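Local atomic coordinates of periplasmic binding protein/LacI transcriptional regulator (Clostridium phytofermentans, PDB entry 3BRS), a protein that probably binds a sugar outside the cell membrane as the substrate-binding component of a sugar transporter. Residues Lys92-Asp97 with Ile107-Asp112; Leu71-Tyr76 with Ser98-Asp103; Ala33-Ile38 with Ile249-Val254. All blocks are in the same frame, centred on the assembly; numbering follows the deposited sequence.

Interaction 1: Lys92-Asp97 with Ile107-Asp112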
loop_
_atom_site.group_PDB
_atom_site.type_symbol
_atom_site.label_atom_id
_atom_site.label_comp_id
_atom_site.label_asym_id
_atom_site.label_seq_id
_atom_site.Cartn_x
_atom_site.Cartn_y
_atom_site.Cartn_z
ATOM N N LYS A 92 -15.785 -15.166 7.749
ATOM C CA LYS A 92 -14.640 -14.574 8.435
ATOM C C LYS A 92 -14.025 -13.449 7.567
ATOM O O LYS A 92 -13.876 -13.606 6.352
ATOM C CB LYS A 92 -13.596 -15.710 8.628
ATOM C CG LYS A 92 -14.029 -16.868 9.530
ATOM C CD LYS A 92 -13.979 -16.421 10.986
ATOM C CE LYS A 92 -15.304 -16.565 11.715
ATOM N NZ LYS A 92 -15.573 -17.984 12.007
ATOM N N LEU A 93 -13.670 -12.313 8.163
ATOM C CA LEU A 93 -13.016 -11.276 7.444
ATOM C C LEU A 93 -11.581 -11.148 7.937
ATOM O O LEU A 93 -11.375 -10.806 9.108
ATOM C CB LEU A 93 -13.756 -9.948 7.628
ATOM C CG LEU A 93 -13.187 -8.696 6.988
ATOM C CD1 LEU A 93 -12.914 -8.857 5.466
ATOM C CD2 LEU A 93 -14.164 -7.620 7.228
ATOM N N ILE A 94 -10.611 -11.374 7.061
ATOM C CA ILE A 94 -9.203 -10.904 7.236
ATOM C C ILE A 94 -8.970 -9.646 6.447
ATOM O O ILE A 94 -9.244 -9.577 5.227
ATOM C CB ILE A 94 -8.144 -11.968 6.731
ATOM C CG1 ILE A 94 -8.416 -13.263 7.341
ATOM C CG2 ILE A 94 -6.616 -11.576 6.994
ATOM C CD1 ILE A 94 -8.730 -13.141 8.766
ATOM N N VAL A 95 -8.521 -8.596 7.111
ATOM C CA VAL A 95 -8.082 -7.436 6.345
ATOM C C VAL A 95 -6.579 -7.564 6.023
ATOM O O VAL A 95 -5.814 -7.830 6.899
ATOM C CB VAL A 95 -8.449 -6.166 6.938
ATOM C CG1 VAL A 95 -7.569 -5.067 6.321
ATOM C CG2 VAL A 95 -9.975 -5.884 6.672
ATOM N N ILE A 96 -6.203 -7.473 4.730
ATOM C CA ILE A 96 -4.801 -7.497 4.350
ATOM C C ILE A 96 -4.336 -6.105 3.754
ATOM O O ILE A 96 -5.074 -5.430 3.027
ATOM C CB ILE A 96 -4.603 -8.541 3.307
ATOM C CG1 ILE A 96 -5.713 -8.388 2.278
ATOM C CG2 ILE A 96 -4.427 -9.969 3.948
ATOM C CD1 ILE A 96 -5.356 -9.012 0.914
ATOM N N ASP A 97 -3.129 -5.666 4.078
ATOM C CA ASP A 97 -2.614 -4.381 3.550
ATOM C C ASP A 97 -3.313 -3.114 4.030
ATOM O O ASP A 97 -2.643 -2.297 4.600
ATOM C CB ASP A 97 -2.596 -4.442 2.029
ATOM C CG ASP A 97 -2.135 -3.133 1.387
ATOM O OD1 ASP A 97 -1.068 -2.654 1.745
ATOM O OD2 ASP A 97 -2.820 -2.573 0.535
ATOM N N ILE A 107 -9.108 -10.375 11.755
ATOM C CA ILE A 107 -7.678 -10.059 11.904
ATOM C C ILE A 107 -7.216 -9.083 10.803
ATOM O O ILE A 107 -7.780 -9.073 9.731
ATOM C CB ILE A 107 -6.768 -11.324 12.150
ATOM C CG1 ILE A 107 -5.311 -10.992 11.854
ATOM C CG2 ILE A 107 -7.232 -12.512 11.381
ATOM C CD1 ILE A 107 -4.404 -12.086 11.965
ATOM N N THR A 108 -6.301 -8.171 11.117
ATOM C CA THR A 108 -5.604 -7.333 10.107
ATOM C C THR A 108 -4.106 -7.693 9.941
ATOM O O THR A 108 -3.396 -7.650 10.909
ATOM C CB THR A 108 -5.660 -5.895 10.542
ATOM O OG1 THR A 108 -7.036 -5.489 10.486
ATOM C CG2 THR A 108 -4.784 -4.980 9.591
ATOM N N VAL A 109 -3.641 -8.054 8.738
ATOM C CA VAL A 109 -2.195 -8.253 8.510
ATOM C C VAL A 109 -1.692 -7.121 7.623
ATOM O O VAL A 109 -2.121 -7.021 6.481
ATOM C CB VAL A 109 -1.851 -9.572 7.862
ATOM C CG1 VAL A 109 -0.272 -9.837 8.037
ATOM C CG2 VAL A 109 -2.686 -10.704 8.536
ATOM N N ALA A 110 -0.790 -6.275 8.120
ATOM C CA ALA A 110 -0.334 -5.162 7.272
ATOM C C ALA A 110 1.020 -4.734 7.629
ATOM O O ALA A 110 1.555 -5.133 8.669
ATOM C CB ALA A 110 -1.347 -3.920 7.428
ATOM N N THR A 111 1.571 -3.806 6.869
ATOM C CA THR A 111 2.783 -3.079 7.347
ATOM C C THR A 111 2.340 -2.043 8.369
ATOM O O THR A 111 1.215 -1.507 8.285
ATOM C CB THR A 111 3.441 -2.357 6.107
ATOM O OG1 THR A 111 3.589 -3.335 5.079
ATOM C CG2 THR A 111 4.804 -1.758 6.390
ATOM N N ASP A 112 3.213 -1.687 9.302
ATOM C CA ASP A 112 3.066 -0.425 10.043
ATOM C C ASP A 112 3.376 0.712 9.042
ATOM O O ASP A 112 4.579 1.013 8.732
ATOM C CB ASP A 112 3.994 -0.418 11.278
ATOM C CG ASP A 112 3.699 0.740 12.262
ATOM O OD1 ASP A 112 3.015 1.716 11.906
ATOM O OD2 ASP A 112 4.169 0.699 13.416
HETATM O O HOH W 1 0.473 -2.663 4.266
#
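Backbone bonds join Val95 to both Ile107 and Val109. The N-H of Val95 gives a hydrogen bond to Ile107 O (2.8 Å), and its carbonyl oxygen accepts one from Val109 N (2.9 Å). Asp97 N then bonds to Val109 O at 2.9 Å. Val95 O and Val109 O each also receive a CA-H contact, Val95 O from Thr108 and Val109 O from Ile96.

Side chains pack on both faces of the sheet. Ile94, Ile96, Ile107 and Val109 share an apolar face, which helix 246-262 covers through Leu260 and Ile249. Ile94 and Ile107 lie side by side there. The CG2 branch of Ile94 is anti to its own N and comes 4.3 Å from Val109 CG2. Val95 and Thr108 pair on the other face. Thr108 OG1 sits beside its own backbone N (chi1 -67°), and this turns it to 3.9 Å from Val95 CB.

A water links the residues just past the two strands. It donates to Asp97 OD1 (3.0 Å) and accepts from Thr111 N. Asp112 then N-caps helix 113-127 through OD1 to Gln115 N.

Neighbouring parallel strands under a helix are characteristic of the Rossmann-like alpha/beta lobe of periplasmic binding proteins, here its central sheet.

Interaction 2: Leu71-Tyr76 with Ser98-Asp103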
loop_
_atom_site.group_PDB
_atom_site.type_symbol
_atom_site.label_atom_id
_atom_site.label_comp_id
_atom_site.label_asym_id
_atom_site.label_seq_id
_atom_site.Cartn_x
_atom_site.Cartn_y
_atom_site.Cartn_z
ATOM N N LEU A 71 -9.415 -9.064 2.431
ATOM C CA LEU A 71 -9.868 -7.914 1.732
ATOM C C LEU A 71 -8.869 -6.851 1.938
ATOM O O LEU A 71 -8.518 -6.599 3.095
ATOM C CB LEU A 71 -11.251 -7.479 2.273
ATOM C CG LEU A 71 -11.751 -6.112 1.828
ATOM C CD1 LEU A 71 -11.937 -6.020 0.277
ATOM C CD2 LEU A 71 -13.060 -5.803 2.597
ATOM N N ALA A 72 -8.413 -6.223 0.839
ATOM C CA ALA A 72 -7.566 -4.994 0.952
ATOM C C ALA A 72 -8.543 -3.880 0.612
ATOM O O ALA A 72 -9.082 -3.850 -0.488
ATOM C CB ALA A 72 -6.349 -5.045 0.045
ATOM N N ALA A 73 -8.903 -3.067 1.628
ATOM C CA ALA A 73 -10.071 -2.174 1.490
ATOM C C ALA A 73 -9.664 -1.021 0.602
ATOM O O ALA A 73 -8.763 -0.202 0.924
ATOM C CB ALA A 73 -10.478 -1.672 2.849
ATOM N N ALA A 74 -10.397 -0.814 -0.469
ATOM C CA ALA A 74 -10.053 0.338 -1.351
ATOM C C ALA A 74 -10.197 1.704 -0.655
ATOM O O ALA A 74 -9.493 2.643 -0.955
ATOM C CB ALA A 74 -10.842 0.294 -2.672
ATOM N N ASP A 75 -11.182 1.827 0.208
ATOM C CA ASP A 75 -11.517 3.101 0.794
ATOM C C ASP A 75 -11.680 2.946 2.305
ATOM O O ASP A 75 -12.449 2.090 2.798
ATOM C CB ASP A 75 -12.872 3.609 0.177
ATOM C CG ASP A 75 -13.054 5.062 0.455
ATOM O OD1 ASP A 75 -13.506 5.352 1.540
ATOM O OD2 ASP A 75 -12.583 5.918 -0.310
ATOM N N TYR A 76 -11.004 3.808 3.044
ATOM C CA TYR A 76 -10.994 3.765 4.468
ATOM C C TYR A 76 -12.397 3.886 5.068
ATOM O O TYR A 76 -12.691 3.236 6.084
ATOM C CB TYR A 76 -10.147 4.989 4.877
ATOM C CG TYR A 76 -10.006 5.165 6.383
ATOM C CD1 TYR A 76 -9.375 4.184 7.152
ATOM C CD2 TYR A 76 -10.389 6.352 7.028
ATOM C CE1 TYR A 76 -9.212 4.327 8.530
ATOM C CE2 TYR A 76 -10.217 6.495 8.385
ATOM C CZ TYR A 76 -9.641 5.457 9.118
ATOM O OH TYR A 76 -9.454 5.577 10.488
ATOM N N SER A 98 -4.650 -2.960 3.894
ATOM C CA SER A 98 -5.245 -1.612 3.972
ATOM C C SER A 98 -6.539 -1.687 4.678
ATOM O O SER A 98 -7.435 -2.351 4.174
ATOM C CB SER A 98 -5.487 -1.004 2.611
ATOM O OG SER A 98 -5.569 0.420 2.754
ATOM N N GLY A 99 -6.613 -1.081 5.872
ATOM C CA GLY A 99 -7.807 -1.250 6.731
ATOM C C GLY A 99 -8.969 -0.295 6.463
ATOM O O GLY A 99 -8.907 0.623 5.580
ATOM N N MET A 100 -10.046 -0.540 7.205
ATOM C CA MET A 100 -11.191 0.381 7.365
ATOM C C MET A 100 -11.176 1.150 8.761
ATOM O O MET A 100 -10.577 0.723 9.725
ATOM C CB MET A 100 -12.468 -0.392 7.222
ATOM C CG MET A 100 -12.580 -1.068 5.791
ATOM S SD MET A 100 -13.994 -2.172 5.527
ATOM C CE MET A 100 -13.140 -3.544 6.210
ATOM N N LYS A 101 -11.888 2.282 8.793
ATOM C CA LYS A 101 -12.150 3.089 9.944
ATOM C C LYS A 101 -13.043 2.306 10.846
ATOM O O LYS A 101 -13.006 2.525 12.055
ATOM C CB LYS A 101 -12.934 4.353 9.524
ATOM C CG LYS A 101 -13.014 5.461 10.610
ATOM C CD LYS A 101 -14.102 6.484 10.237
ATOM C CE LYS A 101 -15.312 5.799 9.536
ATOM N NZ LYS A 101 -16.417 6.787 9.164
ATOM N N GLN A 102 -13.887 1.443 10.264
ATOM C CA GLN A 102 -14.848 0.658 11.057
ATOM C C GLN A 102 -14.167 -0.625 11.535
ATOM O O GLN A 102 -13.443 -1.279 10.778
ATOM C CB GLN A 102 -16.150 0.368 10.291
ATOM C CG GLN A 102 -16.875 1.700 9.800
ATOM C CD GLN A 102 -16.371 2.166 8.405
ATOM O OE1 GLN A 102 -15.299 1.727 7.890
ATOM N NE2 GLN A 102 -17.151 3.037 7.780
ATOM N N ASP A 103 -14.395 -0.984 12.793
ATOM C CA ASP A 103 -13.615 -2.052 13.389
ATOM C C ASP A 103 -14.231 -3.417 13.142
ATOM O O ASP A 103 -14.634 -4.101 14.086
ATOM C CB ASP A 103 -13.435 -1.843 14.890
ATOM C CG ASP A 103 -12.555 -2.897 15.492
ATOM O OD1 ASP A 103 -11.512 -3.195 14.848
ATOM O OD2 ASP A 103 -12.925 -3.447 16.561
HETATM O O HOH W 2 -8.214 1.551 2.999
HETATM O O HOH W 3 -14.504 1.464 5.040
#
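Ser98 and Ala73 join two loops that leave the C-terminal ends of neighbouring parallel strands, 68-71 and 92-96, in an alpha/beta lobe of the periplasmic binding protein fold. Ser98 O takes a hydrogen bond from Ala73 N at 3.0 Å. Ser98 OG is anti to its own N (chi1 -158°) and donates to a water. That water in turn donates to Ala73 O and to Gly99 O, so one molecule bridges both loops. Gly99 O also lies at the edge of the Tyr76 ring, near its plane.

Met100 packs on apolar neighbours: its CG meets Ala73 CB at 3.7 Å, and its CE lies 4.3 Å from Leu71 CD2. Tyr80 and Ala83 of helix 80-83 also touch this side chain.

At Lys101 the backbone N-H bonds to Tyr76 O (3.0 Å). The Lys101 chain crosses the tyrosine at about a right angle. Its CB makes a CH-pi contact over the Tyr76 ring, 3.7 Å from the centroid and 20° off the normal. Met147 and Lys144 of helix 144-157 also touch Tyr76.

Gln102 NE2 bonds to Glu77 O, while Gln102 OE1 lies 3.0 Å from a second water, which is also 3.1 Å from Asp75 O.

Interaction 3: Ala33-Ile38 with Ile249-Val254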
loop_
_atom_site.group_PDB
_atom_site.type_symbol
_atom_site.label_atom_id
_atom_site.label_comp_id
_atom_site.label_asym_id
_atom_site.label_seq_id
_atom_site.Cartn_x
_atom_site.Cartn_y
_atom_site.Cartn_z
ATOM N N ALA A 33 -2.208 -21.399 0.439
ATOM C CA ALA A 33 -3.352 -22.263 0.018
ATOM C C ALA A 33 -2.900 -23.615 -0.474
ATOM O O ALA A 33 -3.622 -24.632 -0.339
ATOM C CB ALA A 33 -4.198 -21.600 -1.103
ATOM N N LYS A 34 -1.770 -23.589 -1.167
ATOM C CA LYS A 34 -1.081 -24.809 -1.606
ATOM C C LYS A 34 -0.703 -25.611 -0.366
ATOM O O LYS A 34 -1.010 -26.780 -0.253
ATOM C CB LYS A 34 0.168 -24.442 -2.436
ATOM C CG LYS A 34 1.239 -25.546 -2.624
ATOM C CD LYS A 34 2.051 -25.209 -3.887
ATOM C CE LYS A 34 3.284 -26.076 -4.048
ATOM N NZ LYS A 34 3.599 -26.229 -5.517
ATOM N N GLU A 35 -0.047 -24.958 0.577
ATOM C CA GLU A 35 0.591 -25.651 1.705
ATOM C C GLU A 35 -0.463 -26.234 2.616
ATOM O O GLU A 35 -0.249 -27.267 3.249
ATOM C CB GLU A 35 1.487 -24.648 2.449
ATOM C CG GLU A 35 1.634 -24.822 3.972
ATOM C CD GLU A 35 2.693 -25.841 4.383
ATOM O OE1 GLU A 35 3.407 -26.384 3.489
ATOM O OE2 GLU A 35 2.805 -26.104 5.614
ATOM N N TYR A 36 -1.604 -25.543 2.692
ATOM C CA TYR A 36 -2.711 -25.960 3.536
ATOM C C TYR A 36 -3.913 -26.609 2.810
ATOM O O TYR A 36 -4.919 -26.918 3.455
ATOM C CB TYR A 36 -3.149 -24.806 4.408
ATOM C CG TYR A 36 -2.081 -24.364 5.404
ATOM C CD1 TYR A 36 -1.242 -23.294 5.124
ATOM C CD2 TYR A 36 -1.920 -25.012 6.640
ATOM C CE1 TYR A 36 -0.270 -22.880 6.042
ATOM C CE2 TYR A 36 -0.951 -24.596 7.555
ATOM C CZ TYR A 36 -0.152 -23.529 7.246
ATOM O OH TYR A 36 0.801 -23.099 8.131
ATOM N N GLU A 37 -3.814 -26.829 1.484
ATOM C CA GLU A 37 -4.905 -27.463 0.738
ATOM C C GLU A 37 -6.208 -26.630 0.838
ATOM O O GLU A 37 -7.249 -27.117 1.336
ATOM C CB GLU A 37 -5.164 -28.861 1.305
ATOM C CG GLU A 37 -4.009 -29.840 1.192
ATOM C CD GLU A 37 -4.479 -31.258 0.834
ATOM O OE1 GLU A 37 -5.600 -31.680 1.253
ATOM O OE2 GLU A 37 -3.708 -31.957 0.132
ATOM N N ILE A 38 -6.144 -25.388 0.372
ATOM C CA ILE A 38 -7.252 -24.461 0.542
ATOM C C ILE A 38 -7.786 -24.167 -0.854
ATOM O O ILE A 38 -7.021 -24.045 -1.792
ATOM C CB ILE A 38 -6.801 -23.129 1.316
ATOM C CG1 ILE A 38 -6.748 -23.359 2.837
ATOM C CG2 ILE A 38 -7.799 -22.027 1.083
ATOM C CD1 ILE A 38 -5.769 -22.542 3.672
ATOM N N ILE A 249 2.450 -10.769 3.901
ATOM C CA ILE A 249 1.040 -10.352 4.086
ATOM C C ILE A 249 0.056 -11.367 3.575
ATOM O O ILE A 249 -0.977 -11.643 4.260
ATOM C CB ILE A 249 0.727 -8.989 3.447
ATOM C CG1 ILE A 249 1.411 -7.915 4.280
ATOM C CG2 ILE A 249 -0.857 -8.675 3.485
ATOM C CD1 ILE A 249 1.778 -6.602 3.493
ATOM N N GLY A 250 0.309 -11.884 2.368
ATOM C CA GLY A 250 -0.619 -12.849 1.755
ATOM C C GLY A 250 -0.567 -14.213 2.412
ATOM O O GLY A 250 -1.590 -14.839 2.623
ATOM N N TYR A 251 0.655 -14.699 2.673
ATOM C CA TYR A 251 0.870 -15.939 3.297
ATOM C C TYR A 251 0.109 -15.982 4.652
ATOM O O TYR A 251 -0.774 -16.826 4.881
ATOM C CB TYR A 251 2.427 -16.210 3.380
ATOM C CG TYR A 251 2.706 -17.600 3.863
ATOM C CD1 TYR A 251 2.557 -17.945 5.198
ATOM C CD2 TYR A 251 3.031 -18.601 2.955
ATOM C CE1 TYR A 251 2.726 -19.289 5.635
ATOM C CE2 TYR A 251 3.201 -19.941 3.351
ATOM C CZ TYR A 251 3.059 -20.283 4.678
ATOM O OH TYR A 251 3.269 -21.616 4.998
ATOM N N LEU A 252 0.427 -15.046 5.532
ATOM C CA LEU A 252 -0.137 -15.001 6.859
ATOM C C LEU A 252 -1.643 -14.824 6.837
ATOM O O LEU A 252 -2.332 -15.343 7.710
ATOM C CB LEU A 252 0.483 -13.837 7.703
ATOM C CG LEU A 252 2.033 -13.784 7.843
ATOM C CD1 LEU A 252 2.571 -12.551 8.652
ATOM C CD2 LEU A 252 2.680 -15.079 8.351
ATOM N N GLY A 253 -2.174 -14.050 5.889
ATOM C CA GLY A 253 -3.614 -13.733 5.893
ATOM C C GLY A 253 -4.295 -15.109 5.786
ATOM O O GLY A 253 -5.228 -15.459 6.532
ATOM N N VAL A 254 -3.810 -15.895 4.856
ATOM C CA VAL A 254 -4.391 -17.252 4.654
ATOM C C VAL A 254 -4.205 -18.160 5.872
ATOM O O VAL A 254 -5.183 -18.556 6.546
ATOM C CB VAL A 254 -3.891 -17.959 3.349
ATOM C CG1 VAL A 254 -4.523 -19.382 3.227
ATOM C CG2 VAL A 254 -4.308 -17.131 2.139
#
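Two helices of the alpha/beta lobe meet here on one side of the parallel sheet: the end of helix 20-36, with the turn after it, and helix 246-262. On the second helix, Val254 and Tyr251 make the contact.

Val254 points at the first segment. Its CG1 branch meets Ile38 CD1 tip to tip. The two carbons are 3.4 Å apart, which is tight for an apolar pair. The same CG1 lies 4.1 Å from Ala33 N. Ala29 and Ala32 on helix 20-36 also touch Val254. Met8 of strand 7-11 touches both Val254 and Ile38, so the pair packs against the sheet.

Ile38 is placed by the end of its helix. Glu37 has positive phi (60°), and the chain closes in a Schellman motif. Ile38 N bonds back to Ala33 O at 2.7 Å, and Glu37 N bonds to Lys34 O. The turn brings Ile38 to the side of the helix end that faces Val254.

Tyr251 works nearer the surface. Its CG is anti to the backbone N (chi1 -172°), and the ring carries OH across to the first segment. That oxygen approaches Glu35 CG at 3.7 Å and Tyr36 CE1 at 3.9 Å. The two tyrosine side chains cross at about a right angle. Their rings approach obliquely, with Tyr36 CE1 4.4 Å from Tyr251 CZ.

Glu35 CG lies 3.3 Å above the plane of the Tyr36 ring, toward the rim. The Glu35 carboxylate and the Tyr251 ring are inclined 37° to each other. Tyr36 OH has its hydrogen bond further along the second helix, to Glu255 OE2.

In the fold
Interactions 1 and 2 are about 9 Å apart between centres and meet where strands 68-71 and 92-96 pair inside the parallel sheet: Leu71 N lies 2.8 Å from Ile94 O, and Leu71 O 3.0 Å from Ile96 N, both probable hydrogen bonds. Segment 98-103 directly continues 92-97, so one loop of interaction 2 continues a strand of interaction 1; the other, 71-76, leaves the neighbouring strand 68-71. Interaction 3 lies about 13 Å from interaction 1 between centres. Ile249 CG2 packs against Ile96 CB at 3.8 Å, which brings its helix onto the sheet. Interactions 2 and 3 do not touch; their nearest atoms are about 7 Å apart. In this family the sugar usually binds between the two lobes, near such strand ends.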